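Long-range contacts in aspartate carbamoyltransferase (Leishmania major, PDB 7K46), which probably catalyses carbamoyl transfer from carbamoyl phosphate to aspartate, the step that forms N-carbamoyl-aspartate in pyrimidine synthesis: residues T151-L156 with K282-M286; I162-G168 with C235-T241; V53-F59 with S79-V85. All blocks are in the same frame, centred on the assembly; numbering follows the deposited sequence.

Contact 1. Residues T151-L156 with K282-M286; sequences TIHAEL and KMVVM
Met286 sends its thioether from the edge strand 284-286 onto the last turns of helix 142-156, where Thr151 and Ile152 receive it. Its CB points toward the helix, and CB and CG act as a spacer. With chi2 extended at 170°, Met286 SD comes to 3.6 Å from Ile152 CG1, the two side chains crossing at about a right angle. The turn at chi3 (57°) then lays Met286 CE 3.7 Å from Thr151 CB, tip to tip. An unbranched chain suits this place because it can extend and then turn, reaching both residues. Thr151 offers its carbon face here, its hydroxyl being bonded back to Leu147 O within the helix.

One turn further on, Val284 CG1 meets Glu155 CB at 3.6 Å, the stubby valine lying across the methylene part of the glutamate. The glutamate chain, bent at chi2, keeps OE1 beside Val284 CG1, while OE2 takes a salt bridge to Arg309 and a hydrogen bond with Tyr313, on helix 309-326. Leu156 CD2 lies 4.0 Å from Met283 CA.

The polar link is at the helix end. Lys282, extended until it bends at chi4, donates from NZ to Leu156 O at 3.0 Å, approaching from above the carbonyl plane, with a C=O...NZ angle of 118°. CE also lies close to that oxygen.

Apolar side-chain packing plus one lysine-to-carbonyl hydrogen bond thus joins the helix end to the antiparallel edge strand. The ammonium group sits where carbonyls end the helix, so its charge would be expected to offset the negative end of the helix dipole.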
loop_
_atom_site.group_PDB
_atom_site.type_symbol
_atom_site.label_atom_id
_atom_site.label_comp_id
_atom_site.label_asym_id
_atom_site.label_seq_id
_atom_site.Cartn_x
_atom_site.Cartn_y
_atom_site.Cartn_z
ATOM N N THR A 151 17.512 -11.133 -19.698
ATOM C CA THR A 151 18.797 -11.074 -19.006
ATOM C C THR A 151 19.891 -11.716 -19.846
ATOM O O THR A 151 20.969 -11.141 -20.024
ATOM C CB THR A 151 18.696 -11.758 -17.642
ATOM O OG1 THR A 151 17.694 -11.099 -16.848
ATOM C CG2 THR A 151 20.047 -11.672 -16.898
ATOM N N ILE A 152 19.629 -12.911 -20.377
ATOM C CA ILE A 152 20.625 -13.568 -21.219
ATOM C C ILE A 152 20.957 -12.686 -22.412
ATOM O O ILE A 152 22.128 -12.410 -22.699
ATOM C CB ILE A 152 20.127 -14.954 -21.664
ATOM C CG1 ILE A 152 19.924 -15.864 -20.454
ATOM C CG2 ILE A 152 21.115 -15.589 -22.640
ATOM C CD1 ILE A 152 19.195 -17.150 -20.781
ATOM N N HIS A 153 19.925 -12.208 -23.108
ATOM C CA HIS A 153 20.155 -11.417 -24.317
ATOM C C HIS A 153 20.933 -10.141 -24.014
ATOM O O HIS A 153 21.856 -9.767 -24.753
ATOM C CB HIS A 153 18.829 -11.064 -24.980
ATOM C CG HIS A 153 18.990 -10.243 -26.221
ATOM N ND1 HIS A 153 19.077 -10.805 -27.477
ATOM C CD2 HIS A 153 19.124 -8.907 -26.395
ATOM C CE1 HIS A 153 19.240 -9.848 -28.373
ATOM N NE2 HIS A 153 19.274 -8.687 -27.743
ATOM N N ALA A 154 20.561 -9.448 -22.940
ATOM C CA ALA A 154 21.214 -8.186 -22.611
ATOM C C ALA A 154 22.644 -8.403 -22.129
ATOM O O ALA A 154 23.538 -7.603 -22.435
ATOM C CB ALA A 154 20.402 -7.448 -21.549
ATOM N N GLU A 155 22.880 -9.480 -21.372
ATOM C CA GLU A 155 24.201 -9.729 -20.805
ATOM C C GLU A 155 25.175 -10.281 -21.843
ATOM O O GLU A 155 26.347 -9.885 -21.867
ATOM C CB GLU A 155 24.092 -10.694 -19.618
ATOM C CG GLU A 155 23.379 -10.121 -18.382
ATOM C CD GLU A 155 24.241 -9.130 -17.607
ATOM O OE1 GLU A 155 25.434 -9.422 -17.355
ATOM O OE2 GLU A 155 23.730 -8.051 -17.249
ATOM N N LEU A 156 24.722 -11.200 -22.701
ATOM C CA LEU A 156 25.623 -11.857 -23.644
ATOM C C LEU A 156 25.505 -11.351 -25.077
ATOM O O LEU A 156 26.410 -11.608 -25.880
ATOM C CB LEU A 156 25.375 -13.369 -23.643
ATOM C CG LEU A 156 25.540 -14.072 -22.297
ATOM C CD1 LEU A 156 25.203 -15.558 -22.419
ATOM C CD2 LEU A 156 26.957 -13.859 -21.726
ATOM N N LYS A 282 33.339 -14.764 -20.834
ATOM C CA LYS A 282 32.046 -14.231 -21.269
ATOM C C LYS A 282 30.962 -15.262 -20.948
ATOM O O LYS A 282 30.608 -16.099 -21.781
ATOM C CB LYS A 282 32.086 -13.888 -22.755
ATOM C CG LYS A 282 30.851 -13.162 -23.302
ATOM C CD LYS A 282 30.952 -13.006 -24.822
ATOM C CE LYS A 282 29.639 -12.541 -25.460
ATOM N NZ LYS A 282 29.210 -11.210 -24.978
ATOM N N MET A 283 30.434 -15.197 -19.727
ATOM C CA MET A 283 29.291 -16.011 -19.326
ATOM C C MET A 283 28.589 -15.294 -18.179
ATOM O O MET A 283 29.095 -14.306 -17.643
ATOM C CB MET A 283 29.723 -17.441 -18.945
ATOM C CG MET A 283 30.726 -17.544 -17.788
ATOM S SD MET A 283 29.957 -17.382 -16.142
ATOM C CE MET A 283 29.110 -18.954 -16.005
ATOM N N VAL A 284 27.401 -15.783 -17.812
ATOM C CA VAL A 284 26.714 -15.251 -16.641
ATOM C C VAL A 284 26.192 -16.380 -15.765
ATOM O O VAL A 284 25.856 -17.473 -16.239
ATOM C CB VAL A 284 25.551 -14.296 -17.001
ATOM C CG1 VAL A 284 26.083 -13.013 -17.637
ATOM C CG2 VAL A 284 24.530 -14.990 -17.899
ATOM N N VAL A 285 26.128 -16.086 -14.468
ATOM C CA VAL A 285 25.429 -16.893 -13.484
ATOM C C VAL A 285 24.099 -16.207 -13.203
ATOM O O VAL A 285 24.060 -14.998 -12.945
ATOM C CB VAL A 285 26.257 -17.039 -12.195
ATOM C CG1 VAL A 285 25.449 -17.735 -11.113
ATOM C CG2 VAL A 285 27.572 -17.791 -12.479
ATOM N N MET A 286 23.017 -16.970 -13.255
ATOM C CA MET A 286 21.687 -16.446 -13.013
ATOM C C MET A 286 20.984 -17.312 -11.973
ATOM O O MET A 286 21.373 -18.452 -11.712
ATOM C CB MET A 286 20.869 -16.393 -14.319
ATOM C CG MET A 286 21.458 -15.437 -15.368
ATOM S SD MET A 286 20.667 -15.599 -16.992
ATOM C CE MET A 286 18.935 -15.281 -16.599
HETATM O O HOH W 1 29.120 -10.541 -22.670
#

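Contact 2. Residues I162-G168 with C235-T241; sequences IAIALIG and CDVLYAT
Strands 163-167 and 237-240 run parallel, their axes 4.7 Å apart and 15° from alignment, with backbone-to-backbone bonds running through Ala163 O, Ala165 N and O, and Ile167 N and O. Ala165 is bonded through both its N-H and its C=O: its N donates to Val237 O, and Ala165 O accepts from Tyr239 N at 2.8 Å.

At the start of the pair, Asp236 grips Ala163 twice. Its backbone N shares Ala163 O with Val237 N, while Asp236 OD2 takes Ala163 N through the anti lone pair at 2.9 Å, nearly straight at 171°. The other oxygen, OD1, forms a salt bridge with Lys280. A short acidic side chain is well placed here to stand in for a backbone carbonyl.

On one face, Ile164 and Val237 lie side by side, CG1 to CB at 3.8 Å, their beta-branched shapes well suited to strands. Leu166 CD2 touches Tyr239 CB on the same face. Tyr239 takes CG anti to its backbone N (chi1 -172°), which swings the ring away from strand 163-167, and its hydroxyl bonds Asp148 of helix 142-156. Ala165 CB, a single methyl, touches both Leu238 CD2 at 3.8 Å and Cys235 SG; Ile167 CD1 packs on Leu238 CB.

At the far end Thr241 OG1 donates to Ile167 O at 2.8 Å, backed by a weak bond from Thr241 N. Having no CB to strike that hydroxyl or the preceding carbonyl, Gly168 brings its CA to 3.5 Å from Thr241 OG1.

Side-chain oxygens thus extend the backbone ladder at both ends, and apolar side chains pack on both faces of this pair, the central strand 163-167 and its neighbour, in a Rossmann-like parallel sheet.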
loop_
_atom_site.group_PDB
_atom_site.type_symbol
_atom_site.label_atom_id
_atom_site.label_comp_id
_atom_site.label_asym_id
_atom_site.label_seq_id
_atom_site.Cartn_x
_atom_site.Cartn_y
_atom_site.Cartn_z
ATOM N N ILE A 162 23.548 -20.434 -27.384
ATOM C CA ILE A 162 24.138 -20.594 -26.056
ATOM C C ILE A 162 24.119 -22.055 -25.625
ATOM O O ILE A 162 23.281 -22.859 -26.050
ATOM C CB ILE A 162 23.430 -19.724 -24.996
ATOM C CG1 ILE A 162 21.991 -20.198 -24.764
ATOM C CG2 ILE A 162 23.516 -18.238 -25.341
ATOM C CD1 ILE A 162 21.309 -19.510 -23.561
ATOM N N ALA A 163 25.049 -22.379 -24.733
ATOM C CA ALA A 163 24.957 -23.543 -23.864
ATOM C C ALA A 163 24.565 -23.068 -22.472
ATOM O O ALA A 163 25.208 -22.170 -21.917
ATOM C CB ALA A 163 26.283 -24.305 -23.803
ATOM N N ILE A 164 23.529 -23.674 -21.909
ATOM C CA ILE A 164 22.980 -23.255 -20.623
ATOM C C ILE A 164 22.824 -24.481 -19.740
ATOM O O ILE A 164 22.404 -25.542 -20.210
ATOM C CB ILE A 164 21.633 -22.516 -20.792
ATOM C CG1 ILE A 164 21.016 -22.171 -19.427
ATOM C CG2 ILE A 164 20.661 -23.335 -21.634
ATOM C CD1 ILE A 164 19.824 -21.224 -19.523
ATOM N N ALA A 165 23.180 -24.343 -18.464
ATOM C CA ALA A 165 22.953 -25.387 -17.474
ATOM C C ALA A 165 21.788 -24.975 -16.591
ATOM O O ALA A 165 21.777 -23.861 -16.056
ATOM C CB ALA A 165 24.200 -25.632 -16.619
ATOM N N LEU A 166 20.788 -25.848 -16.481
ATOM C CA LEU A 166 19.685 -25.674 -15.541
ATOM C C LEU A 166 20.002 -26.567 -14.349
ATOM O O LEU A 166 20.195 -27.776 -14.512
ATOM C CB LEU A 166 18.337 -26.039 -16.178
ATOM C CG LEU A 166 18.039 -25.357 -17.516
ATOM C CD1 LEU A 166 16.783 -25.921 -18.168
ATOM C CD2 LEU A 166 17.928 -23.820 -17.382
ATOM N N ILE A 167 20.116 -25.967 -13.167
ATOM C CA ILE A 167 20.739 -26.615 -12.018
ATOM C C ILE A 167 19.771 -26.568 -10.849
ATOM O O ILE A 167 19.387 -25.476 -10.418
ATOM C CB ILE A 167 22.053 -25.923 -11.627
ATOM C CG1 ILE A 167 23.014 -25.866 -12.821
ATOM C CG2 ILE A 167 22.688 -26.608 -10.395
ATOM C CD1 ILE A 167 24.075 -24.798 -12.658
ATOM N N GLY A 168 19.414 -27.732 -10.312
ATOM C CA GLY A 168 18.613 -27.763 -9.093
ATOM C C GLY A 168 17.736 -29.006 -9.041
ATOM O O GLY A 168 18.077 -30.043 -9.607
ATOM N N CYS A 235 29.766 -23.734 -20.639
ATOM C CA CYS A 235 28.490 -23.038 -20.514
ATOM C C CYS A 235 28.626 -21.528 -20.682
ATOM O O CYS A 235 29.564 -20.903 -20.178
ATOM C CB CYS A 235 27.842 -23.341 -19.162
ATOM S SG CYS A 235 27.102 -24.990 -19.090
ATOM N N ASP A 236 27.658 -20.951 -21.385
ATOM C CA ASP A 236 27.474 -19.509 -21.444
ATOM C C ASP A 236 26.575 -18.995 -20.331
ATOM O O ASP A 236 26.676 -17.819 -19.956
ATOM C CB ASP A 236 26.892 -19.136 -22.803
ATOM C CG ASP A 236 27.742 -19.659 -23.938
ATOM O OD1 ASP A 236 28.924 -19.252 -24.021
ATOM O OD2 ASP A 236 27.246 -20.508 -24.712
ATOM N N VAL A 237 25.709 -19.853 -19.797
ATOM C CA VAL A 237 24.810 -19.511 -18.696
ATOM C C VAL A 237 24.798 -20.674 -17.711
ATOM O O VAL A 237 24.567 -21.823 -18.103
ATOM C CB VAL A 237 23.375 -19.225 -19.192
ATOM C CG1 VAL A 237 22.437 -18.915 -18.002
ATOM C CG2 VAL A 237 23.375 -18.076 -20.195
ATOM N N LEU A 238 25.058 -20.376 -16.437
ATOM C CA LEU A 238 24.760 -21.283 -15.330
ATOM C C LEU A 238 23.524 -20.734 -14.630
ATOM O O LEU A 238 23.593 -19.685 -13.986
ATOM C CB LEU A 238 25.925 -21.375 -14.351
ATOM C CG LEU A 238 27.249 -21.892 -14.903
ATOM C CD1 LEU A 238 28.313 -21.906 -13.798
ATOM C CD2 LEU A 238 27.037 -23.295 -15.496
ATOM N N TYR A 239 22.401 -21.438 -14.753
ATOM C CA TYR A 239 21.121 -20.989 -14.199
ATOM C C TYR A 239 20.823 -21.870 -12.991
ATOM O O TYR A 239 20.434 -23.033 -13.137
ATOM C CB TYR A 239 20.016 -21.046 -15.258
ATOM C CG TYR A 239 18.677 -20.433 -14.851
ATOM C CD1 TYR A 239 17.764 -21.149 -14.083
ATOM C CD2 TYR A 239 18.321 -19.156 -15.264
ATOM C CE1 TYR A 239 16.539 -20.603 -13.717
ATOM C CE2 TYR A 239 17.095 -18.591 -14.893
ATOM C CZ TYR A 239 16.211 -19.320 -14.129
ATOM O OH TYR A 239 15.005 -18.778 -13.779
ATOM N N ALA A 240 21.015 -21.317 -11.798
ATOM C CA ALA A 240 20.858 -22.048 -10.552
ATOM C C ALA A 240 19.478 -21.814 -9.944
ATOM O O ALA A 240 18.861 -20.760 -10.128
ATOM C CB ALA A 240 21.938 -21.636 -9.548
ATOM N N THR A 241 18.998 -22.811 -9.201
ATOM C CA THR A 241 17.733 -22.700 -8.490
ATOM C C THR A 241 17.894 -23.310 -7.103
ATOM O O THR A 241 18.833 -24.064 -6.832
ATOM C CB THR A 241 16.571 -23.399 -9.229
ATOM O OG1 THR A 241 16.865 -24.795 -9.366
ATOM C CG2 THR A 241 16.343 -22.785 -10.613
#

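Contact 3. Residues V53-F59 with S79-V85; sequences VMTPLFF and SVVNFKV
Backbone bonds join Val53-Phe59 to Ser79-Val85 only at the start: Met54 N donates to Ser79 O, and Met54 O accepts from Val81 N, each at 2.9 Å. Pro56 has no N-H to continue the ladder, and its CD instead lies 3.3 Å from Val81 O.

Beyond this point the segments spread and water takes over. One molecule spans Pro56 O and Phe83 N, a second Phe83 O and Phe58 N; a third holds Val85 N, with only a weak bond to Phe58 O.

Apolar contacts fill the rest. Val53 CG1 meets Val81 CG2 at 3.8 Å. Thr55 suits its place by serving two needs: CG2, anti to the backbone N, lays a methyl on Phe83 CB, while OG1 bonds Ser107 and Tyr106. Leu57, a branched apolar chain side by side with Phe83, touches that ring obliquely, CD1 to CD1 at 3.6 Å. Val85 CG2 makes a CH-pi contact 3.8 Å from the Phe59 ring centroid, 8° off its normal.

Lys84 O bonds Ser63 of a second subunit, so the widened part borders an interface. Two parallel strands linked through helix 63-74 make a beta-alpha-beta crossover, here at the edge of the carbamoyl phosphate-binding domain's parallel sheet.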
loop_
_atom_site.group_PDB
_atom_site.type_symbol
_atom_site.label_atom_id
_atom_site.label_comp_id
_atom_site.label_asym_id
_atom_site.label_seq_id
_atom_site.Cartn_x
_atom_site.Cartn_y
_atom_site.Cartn_z
ATOM N N VAL A 53 -5.239 1.967 -13.549
ATOM C CA VAL A 53 -5.159 1.357 -12.223
ATOM C C VAL A 53 -4.812 -0.121 -12.356
ATOM O O VAL A 53 -5.479 -0.856 -13.091
ATOM C CB VAL A 53 -6.484 1.525 -11.459
ATOM C CG1 VAL A 53 -6.503 0.636 -10.194
ATOM C CG2 VAL A 53 -6.700 2.995 -11.111
ATOM N N MET A 54 -3.788 -0.551 -11.623
ATOM C CA MET A 54 -3.455 -1.957 -11.451
ATOM C C MET A 54 -3.905 -2.391 -10.063
ATOM O O MET A 54 -3.643 -1.682 -9.080
ATOM C CB MET A 54 -1.940 -2.175 -11.591
ATOM C CG MET A 54 -1.434 -3.523 -11.012
ATOM S SD MET A 54 0.379 -3.627 -10.952
ATOM C CE MET A 54 0.748 -3.850 -12.692
ATOM N N THR A 55 -4.555 -3.554 -9.970
ATOM C CA THR A 55 -4.756 -4.193 -8.667
ATOM C C THR A 55 -4.042 -5.536 -8.640
ATOM O O THR A 55 -4.417 -6.451 -9.400
ATOM C CB THR A 55 -6.237 -4.403 -8.323
ATOM O OG1 THR A 55 -6.919 -3.147 -8.306
ATOM C CG2 THR A 55 -6.351 -5.033 -6.934
ATOM N N PRO A 56 -3.056 -5.723 -7.768
ATOM C CA PRO A 56 -2.521 -7.068 -7.533
ATOM C C PRO A 56 -3.376 -7.823 -6.532
ATOM O O PRO A 56 -3.869 -7.259 -5.548
ATOM C CB PRO A 56 -1.116 -6.800 -6.960
ATOM C CG PRO A 56 -0.930 -5.272 -7.026
ATOM C CD PRO A 56 -2.312 -4.704 -7.016
ATOM N N LEU A 57 -3.552 -9.115 -6.798
ATOM C CA LEU A 57 -4.311 -10.008 -5.926
ATOM C C LEU A 57 -3.402 -11.203 -5.667
ATOM O O LEU A 57 -3.302 -12.104 -6.506
ATOM C CB LEU A 57 -5.641 -10.417 -6.563
ATOM C CG LEU A 57 -6.649 -11.112 -5.643
ATOM C CD1 LEU A 57 -7.184 -10.133 -4.585
ATOM C CD2 LEU A 57 -7.785 -11.724 -6.458
ATOM N N PHE A 58 -2.715 -11.195 -4.524
ATOM C CA PHE A 58 -1.660 -12.163 -4.237
ATOM C C PHE A 58 -2.113 -13.052 -3.087
ATOM O O PHE A 58 -2.226 -12.599 -1.940
ATOM C CB PHE A 58 -0.339 -11.457 -3.922
ATOM C CG PHE A 58 0.488 -11.134 -5.141
ATOM C CD1 PHE A 58 -0.062 -10.442 -6.215
ATOM C CD2 PHE A 58 1.828 -11.505 -5.204
ATOM C CE1 PHE A 58 0.704 -10.140 -7.342
ATOM C CE2 PHE A 58 2.601 -11.212 -6.327
ATOM C CZ PHE A 58 2.043 -10.524 -7.393
ATOM N N PHE A 59 -2.408 -14.310 -3.403
ATOM C CA PHE A 59 -2.822 -15.280 -2.400
ATOM C C PHE A 59 -1.642 -15.965 -1.729
ATOM O O PHE A 59 -1.825 -16.641 -0.711
ATOM C CB PHE A 59 -3.744 -16.332 -3.028
ATOM C CG PHE A 59 -5.108 -15.803 -3.379
ATOM C CD1 PHE A 59 -5.311 -15.107 -4.560
ATOM C CD2 PHE A 59 -6.185 -16.001 -2.527
ATOM C CE1 PHE A 59 -6.561 -14.612 -4.887
ATOM C CE2 PHE A 59 -7.442 -15.511 -2.854
ATOM C CZ PHE A 59 -7.625 -14.814 -4.039
ATOM N N SER A 79 -1.249 3.929 -11.641
ATOM C CA SER A 79 -1.602 3.843 -10.227
ATOM C C SER A 79 -1.739 2.385 -9.811
ATOM O O SER A 79 -2.053 1.524 -10.633
ATOM C CB SER A 79 -2.931 4.560 -9.951
ATOM O OG SER A 79 -2.834 5.940 -10.258
ATOM N N VAL A 80 -1.530 2.115 -8.525
ATOM C CA VAL A 80 -1.691 0.770 -7.978
ATOM C C VAL A 80 -2.591 0.826 -6.755
ATOM O O VAL A 80 -2.346 1.609 -5.829
ATOM C CB VAL A 80 -0.340 0.137 -7.596
ATOM C CG1 VAL A 80 -0.571 -1.259 -7.000
ATOM C CG2 VAL A 80 0.571 0.081 -8.815
ATOM N N VAL A 81 -3.609 -0.028 -6.733
ATOM C CA VAL A 81 -4.518 -0.160 -5.601
ATOM C C VAL A 81 -4.314 -1.544 -5.001
ATOM O O VAL A 81 -4.407 -2.547 -5.716
ATOM C CB VAL A 81 -5.983 0.034 -6.034
ATOM C CG1 VAL A 81 -6.938 -0.302 -4.872
ATOM C CG2 VAL A 81 -6.207 1.471 -6.537
ATOM N N ASN A 82 -4.044 -1.600 -3.698
ATOM C CA ASN A 82 -3.904 -2.878 -3.008
ATOM C C ASN A 82 -5.272 -3.494 -2.744
ATOM O O ASN A 82 -6.273 -2.792 -2.592
ATOM C CB ASN A 82 -3.172 -2.700 -1.676
ATOM C CG ASN A 82 -1.966 -1.793 -1.787
ATOM O OD1 ASN A 82 -1.100 -1.990 -2.641
ATOM N ND2 ASN A 82 -1.907 -0.783 -0.922
ATOM N N PHE A 83 -5.311 -4.824 -2.672
ATOM C CA PHE A 83 -6.540 -5.533 -2.318
ATOM C C PHE A 83 -6.143 -6.722 -1.449
ATOM O O PHE A 83 -5.658 -7.733 -1.962
ATOM C CB PHE A 83 -7.300 -5.981 -3.557
ATOM C CG PHE A 83 -8.718 -6.383 -3.287
ATOM C CD1 PHE A 83 -9.014 -7.639 -2.761
ATOM C CD2 PHE A 83 -9.763 -5.511 -3.568
ATOM C CE1 PHE A 83 -10.323 -8.013 -2.520
ATOM C CE2 PHE A 83 -11.078 -5.881 -3.332
ATOM C CZ PHE A 83 -11.360 -7.131 -2.804
ATOM N N LYS A 84 -6.351 -6.593 -0.143
ATOM C CA LYS A 84 -5.998 -7.653 0.795
ATOM C C LYS A 84 -6.945 -8.831 0.626
ATOM O O LYS A 84 -8.170 -8.674 0.710
ATOM C CB LYS A 84 -6.055 -7.132 2.229
ATOM N N VAL A 85 -6.381 -10.011 0.377
ATOM C CA VAL A 85 -7.186 -11.223 0.394
ATOM C C VAL A 85 -7.707 -11.438 1.808
ATOM O O VAL A 85 -6.945 -11.392 2.782
ATOM C CB VAL A 85 -6.358 -12.415 -0.109
ATOM C CG1 VAL A 85 -7.137 -13.706 0.070
ATOM C CG2 VAL A 85 -5.964 -12.206 -1.574
HETATM O O HOH W 2 -2.858 -6.082 -3.346
HETATM O O HOH W 3 -3.321 -9.072 -2.593
HETATM O O HOH W 4 -3.648 -10.354 0.174
#

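How the contacts relate
Contacts 1 and 2 adjoin, with centres about 10 Å apart, and share the five-stranded parallel sheet: strand 237-240 lies between 163-167 and 284-286, and Met286 N and O probably bond Leu238 O and Ala240 N. Along the chain, contact 3 comes first; then helix 142-156 opens contact 1, both segments of contact 2 follow, and 282-286 closes contact 1. Contact 3 lies in the separate four-stranded sheet, its centre about 32 and 34 Å from those of contacts 1 and 2, across the chain's centre. The three thus sample both domains of the transcarbamoylase fold, with helix 142-156 leading into the aspartate-binding half and contact 3 facing neighbouring subunits.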